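Long-range contact in fructose-2,6-bisphosphatase TIGAR B (Danio rerio, PDB 3E9D), which probably hydrolyses fructose 2,6-bisphosphate to fructose 6-phosphate and phosphate through a phosphohistidine intermediate, thereby acting as a negative regulator of glycolysis: residues Val211-Pro216 / Phe243-Asp248. Residues are numbered along the deposited sequence; the frame is centred on the assembly and turned at random.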
loop_
_atom_site.group_PDB
_atom_site.type_symbol
_atom_site.label_atom_id
_atom_site.label_comp_id
_atom_site.label_asym_id
_atom_site.label_seq_id
_atom_site.Cartn_x
_atom_site.Cartn_y
_atom_site.Cartn_z
ATOM N N VAL A 211 0.598 10.402 9.307
ATOM C CA VAL A 211 1.484 9.375 8.717
ATOM C C VAL A 211 1.138 7.979 9.237
ATOM O O VAL A 211 1.074 7.024 8.469
ATOM C CB VAL A 211 2.979 9.671 9.008
ATOM C CG1 VAL A 211 3.855 8.550 8.484
ATOM C CG2 VAL A 211 3.379 10.998 8.381
ATOM N N PHE A 212 0.920 7.868 10.542
ATOM C CA PHE A 212 0.722 6.575 11.176
ATOM C C PHE A 212 -0.759 6.183 11.400
ATOM O O PHE A 212 -1.040 5.195 12.081
ATOM C CB PHE A 212 1.498 6.524 12.503
ATOM C CG PHE A 212 2.997 6.658 12.339
ATOM C CD1 PHE A 212 3.702 5.794 11.491
ATOM C CD2 PHE A 212 3.702 7.638 13.028
ATOM C CE1 PHE A 212 5.101 5.902 11.331
ATOM C CE2 PHE A 212 5.103 7.766 12.866
ATOM C CZ PHE A 212 5.802 6.890 12.031
ATOM N N SER A 213 -1.688 6.935 10.807
ATOM C CA SER A 213 -3.130 6.678 10.976
ATOM C C SER A 213 -3.609 5.428 10.210
ATOM O O SER A 213 -2.914 4.950 9.300
ATOM C CB SER A 213 -3.937 7.925 10.559
ATOM O OG SER A 213 -3.771 8.177 9.176
ATOM N N PRO A 214 -4.782 4.865 10.594
ATOM C CA PRO A 214 -5.306 3.734 9.817
ATOM C C PRO A 214 -5.789 4.215 8.433
ATOM O O PRO A 214 -6.274 5.348 8.317
ATOM C CB PRO A 214 -6.467 3.204 10.667
ATOM C CG PRO A 214 -6.852 4.322 11.612
ATOM C CD PRO A 214 -5.686 5.299 11.685
ATOM N N CYS A 215 -5.604 3.407 7.394
ATOM C CA CYS A 215 -5.985 3.811 6.035
ATOM C C CYS A 215 -7.467 3.561 5.773
ATOM O O CYS A 215 -7.962 2.456 6.043
ATOM C CB CYS A 215 -5.165 3.070 4.982
ATOM S SG CYS A 215 -5.424 3.768 3.296
ATOM N N PRO A 216 -8.184 4.571 5.244
ATOM C CA PRO A 216 -9.605 4.310 4.926
ATOM C C PRO A 216 -9.715 3.434 3.696
ATOM O O PRO A 216 -8.725 3.244 2.992
ATOM C CB PRO A 216 -10.182 5.702 4.635
ATOM C CG PRO A 216 -8.984 6.550 4.264
ATOM C CD PRO A 216 -7.795 5.973 5.005
ATOM N N PHE A 243 2.382 11.663 0.281
ATOM C CA PHE A 243 1.135 11.807 1.033
ATOM C C PHE A 243 0.714 10.442 1.569
ATOM O O PHE A 243 1.138 9.394 1.036
ATOM C CB PHE A 243 0.020 12.507 0.218
ATOM C CG PHE A 243 -0.278 11.865 -1.145
ATOM C CD1 PHE A 243 -1.121 10.756 -1.239
ATOM C CD2 PHE A 243 0.260 12.402 -2.320
ATOM C CE1 PHE A 243 -1.439 10.176 -2.486
ATOM C CE2 PHE A 243 -0.036 11.838 -3.590
ATOM C CZ PHE A 243 -0.885 10.723 -3.672
ATOM N N ILE A 244 -0.075 10.455 2.644
ATOM C CA ILE A 244 -0.476 9.228 3.335
ATOM C C ILE A 244 -1.977 9.254 3.589
ATOM O O ILE A 244 -2.515 10.256 4.087
ATOM C CB ILE A 244 0.244 9.051 4.715
ATOM C CG1 ILE A 244 1.774 9.147 4.605
ATOM C CG2 ILE A 244 -0.183 7.732 5.425
ATOM C CD1 ILE A 244 2.424 7.967 3.953
ATOM N N ASN A 245 -2.639 8.150 3.247
ATOM C CA ASN A 245 -4.080 7.941 3.498
ATOM C C ASN A 245 -4.984 9.054 2.964
ATOM O O ASN A 245 -5.965 9.444 3.608
ATOM C CB ASN A 245 -4.333 7.710 4.987
ATOM C CG ASN A 245 -3.646 6.462 5.508
ATOM O OD1 ASN A 245 -3.202 5.610 4.731
ATOM N ND2 ASN A 245 -3.573 6.337 6.831
ATOM N N ARG A 246 -4.638 9.570 1.785
ATOM C CA ARG A 246 -5.419 10.616 1.142
ATOM C C ARG A 246 -6.780 10.061 0.661
ATOM O O ARG A 246 -6.850 8.985 0.082
ATOM C CB ARG A 246 -4.627 11.214 -0.025
ATOM C CG ARG A 246 -5.390 12.278 -0.798
ATOM C CD ARG A 246 -4.566 12.865 -1.925
ATOM N NE ARG A 246 -3.453 13.695 -1.454
ATOM C CZ ARG A 246 -2.640 14.371 -2.265
ATOM N NH1 ARG A 246 -2.825 14.322 -3.593
ATOM N NH2 ARG A 246 -1.659 15.123 -1.754
ATOM N N LYS A 247 -7.842 10.825 0.882
ATOM C CA LYS A 247 -9.182 10.377 0.523
ATOM C C LYS A 247 -10.008 11.542 -0.038
ATOM O O LYS A 247 -11.223 11.600 0.150
ATOM C CB LYS A 247 -9.851 9.709 1.731
ATOM C CG LYS A 247 -9.853 10.583 2.996
ATOM C CD LYS A 247 -10.808 10.069 4.082
ATOM C CE LYS A 247 -12.201 9.763 3.518
ATOM N NZ LYS A 247 -13.265 9.625 4.580
ATOM N N ASP A 248 -9.335 12.451 -0.747
ATOM C CA ASP A 248 -9.990 13.589 -1.399
ATOM C C ASP A 248 -11.062 13.116 -2.377
ATOM O O ASP A 248 -12.128 13.743 -2.495
ATOM C CB ASP A 248 -8.968 14.461 -2.136
ATOM C CG ASP A 248 -7.943 15.113 -1.195
ATOM O OD1 ASP A 248 -8.197 15.154 0.019
ATOM O OD2 ASP A 248 -6.880 15.591 -1.673
#
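At the G1 beta bulge formed by N245 and R246 opposite I220, in the edge strand 233-246 of the histidine phosphatase sheet, the side chain of N245 reaches into the bend of loop 211-216. Its amide nitrogen gives two hydrogen bonds to a single residue: ND2 lies 2.9 Å from S213 O and 3.0 Å from S213 OG. The first bond is well bent (130° at the hydrogen) and meets the carbonyl from above its plane; the second is straighter, at 148°. Both oxygens lie near the amide plane of N245, which fixes its rotation. S213 OG, folded back between its own N and carbonyl carbon (chi1 65°), also bonds Q210 O. The other amide end, N245 OD1, sits 3.2 Å from C215 CB and as near to SG. With an alanine at N245, S213 O and OG would probably lose the donor that reaches them from strand 233-246, and a gap would be likely beside C215. The C215 side chain lies about 9 Å from those of H183 and E89, the inferred transition-state stabiliser and proton donor/acceptor, so the loop runs near the catalytic pocket. Beyond the amide, the P216 ring packs across N245 and K247, CD 3.9 Å from N245 CB and CG 4.0 Å from K247 CD. At the opposite end, I244 CG2 packs 3.4 Å from V211 O, where helix 208-211 ends. Q210 NE2 also bonds I244 O, while the V211 side chain touches V195 of helix 184-197. The loop thus runs between helix 184-197, which holds F212 O through R188, and strand 220-230, whose S221 bonds N245 N; C215 O meets R10 at the end of strand 2-10.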